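Local coordinates for protein chitinase (Thermococcus kodakarensis KOD1, PDB 5DHE) that probably binds chitin through this non-catalytic domain, helping a chitin-hydrolysing enzyme to hold its substrate, at residues K5-V11 with D22-G28. Residues are numbered along the deposited sequence; the frame is centred on the assembly and turned at random.
Sequences KPDAFSV and DVTLNLG
Lys5 reaches across to the backbone of Asn26 where the hairpin of strands 9-15 and 18-26 opens. Its CG stands anti to the backbone N (chi1 -165°), which sends an extended chain toward segment 22-28. From CB and CG the chain runs on to CD, which lies 3.6 Å from Asn26 O. CE packs near Asn26 O and Leu27 O. A bend at the last torsion brings NZ 2.8 Å from Asn26 O, a hydrogen bond made from above the carbonyl plane. NZ also forms a salt bridge to Asp7 OD1 at 2.7 Å, on the syn side but well out of the carboxylate plane. With an alanine in its place, Asp7 would probably lose its charge partner and Asn26 O its ammonium donor. Further along, Asn26 N donates almost straight to Ala8 O (2.8 Å, 177°). Ser10 and Thr24 form an antiparallel hydrogen-bonded pair through N and O of both. On the face opposite their side chains, Phe9 CD1 touches Leu25 CD2 at 3.6 Å, while Val23 CG1 sits at the ring edge. Met88 and Leu90 of strand 85-92 also pack on this ring, joining the two sheets of the beta-sandwich. Backbone bonds thus join the strands edge to edge, and Lys5 NZ ties the turn to the strand end.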
# COMPACT_ATOMS: atom_id res chain seq x y z
N LYS A 5 5.23 -6.24 12.57
CA LYS A 5 3.80 -6.49 12.80
C LYS A 5 3.23 -7.24 11.61
O LYS A 5 2.54 -6.67 10.77
CB LYS A 5 3.05 -5.16 13.02
CG LYS A 5 1.65 -5.36 13.62
CD LYS A 5 0.97 -4.05 13.99
CE LYS A 5 -0.33 -4.29 14.79
NZ LYS A 5 -1.34 -5.13 14.12
N PRO A 6 3.50 -8.54 11.55
CA PRO A 6 3.03 -9.41 10.46
C PRO A 6 1.54 -9.54 10.23
O PRO A 6 1.13 -10.22 9.29
CB PRO A 6 3.72 -10.75 10.77
CG PRO A 6 3.82 -10.74 12.26
CD PRO A 6 4.23 -9.31 12.56
N ASP A 7 0.72 -8.93 11.07
CA ASP A 7 -0.72 -9.00 10.84
C ASP A 7 -1.29 -7.63 10.45
O ASP A 7 -2.51 -7.42 10.50
CB ASP A 7 -1.46 -9.56 12.07
CG ASP A 7 -1.44 -8.62 13.26
OD1 ASP A 7 -0.68 -7.64 13.25
OD2 ASP A 7 -2.19 -8.88 14.22
N ALA A 8 -0.42 -6.72 10.02
CA ALA A 8 -0.89 -5.38 9.67
C ALA A 8 -1.71 -5.29 8.38
O ALA A 8 -2.77 -4.66 8.36
CB ALA A 8 0.30 -4.41 9.61
N PHE A 9 -1.25 -5.91 7.30
CA PHE A 9 -1.98 -5.82 6.03
C PHE A 9 -3.25 -6.66 5.96
O PHE A 9 -3.27 -7.81 6.41
CB PHE A 9 -1.12 -6.32 4.84
CG PHE A 9 -0.17 -5.30 4.26
CD1 PHE A 9 -0.64 -4.12 3.70
CD2 PHE A 9 1.19 -5.59 4.18
CE1 PHE A 9 0.24 -3.24 3.05
CE2 PHE A 9 2.08 -4.71 3.53
CZ PHE A 9 1.59 -3.53 2.97
N SER A 10 -4.28 -6.08 5.37
CA SER A 10 -5.53 -6.79 5.10
C SER A 10 -5.87 -6.24 3.72
O SER A 10 -6.34 -5.11 3.59
CB SER A 10 -6.64 -6.45 6.09
OG SER A 10 -7.77 -7.25 5.80
N VAL A 11 -5.63 -7.05 2.69
CA VAL A 11 -5.80 -6.64 1.30
C VAL A 11 -6.83 -7.43 0.52
O VAL A 11 -6.89 -8.66 0.60
CB VAL A 11 -4.43 -6.75 0.58
CG1 VAL A 11 -4.54 -6.31 -0.88
CG2 VAL A 11 -3.40 -5.91 1.31
N ASP A 22 -7.77 -2.85 -2.28
CA ASP A 22 -8.40 -2.24 -1.11
C ASP A 22 -7.47 -2.64 0.01
O ASP A 22 -7.40 -3.81 0.39
CB ASP A 22 -9.79 -2.82 -0.91
CG ASP A 22 -10.55 -2.14 0.21
OD1 ASP A 22 -10.01 -2.03 1.33
OD2 ASP A 22 -11.69 -1.72 -0.04
N VAL A 23 -6.76 -1.65 0.55
CA VAL A 23 -5.76 -1.91 1.56
C VAL A 23 -6.09 -1.39 2.95
O VAL A 23 -6.26 -0.20 3.15
CB VAL A 23 -4.41 -1.27 1.14
CG1 VAL A 23 -3.31 -1.58 2.16
CG2 VAL A 23 -4.00 -1.75 -0.25
N THR A 24 -6.17 -2.31 3.90
CA THR A 24 -6.43 -1.93 5.27
C THR A 24 -5.14 -2.19 6.04
O THR A 24 -4.47 -3.21 5.85
CB THR A 24 -7.59 -2.76 5.88
OG1 THR A 24 -8.82 -2.35 5.26
CG2 THR A 24 -7.68 -2.55 7.39
N LEU A 25 -4.76 -1.22 6.87
CA LEU A 25 -3.56 -1.32 7.68
C LEU A 25 -3.99 -1.33 9.15
O LEU A 25 -4.51 -0.34 9.66
CB LEU A 25 -2.65 -0.13 7.45
CG LEU A 25 -2.23 0.15 6.01
CD1 LEU A 25 -1.39 1.45 5.99
CD2 LEU A 25 -1.44 -1.03 5.43
N ASN A 26 -3.80 -2.47 9.79
CA ASN A 26 -4.14 -2.64 11.19
C ASN A 26 -2.84 -2.34 11.92
O ASN A 26 -2.03 -3.23 12.19
CB ASN A 26 -4.65 -4.05 11.40
CG ASN A 26 -5.97 -4.27 10.69
OD1 ASN A 26 -6.09 -5.10 9.78
ND2 ASN A 26 -6.98 -3.49 11.07
N LEU A 27 -2.67 -1.06 12.21
CA LEU A 27 -1.45 -0.53 12.81
C LEU A 27 -1.34 -0.54 14.32
O LEU A 27 -0.24 -0.65 14.85
CB LEU A 27 -1.23 0.91 12.31
CG LEU A 27 -1.14 1.09 10.79
CD1 LEU A 27 -1.17 2.58 10.43
CD2 LEU A 27 0.12 0.45 10.26
N GLY A 28 -2.48 -0.41 15.00
CA GLY A 28 -2.45 -0.40 16.45
C GLY A 28 -2.00 0.94 17.03
O GLY A 28 -1.91 1.09 18.25
O HOH W 1 -5.10 -7.26 9.22
O HOH W 2 -8.88 -4.35 2.83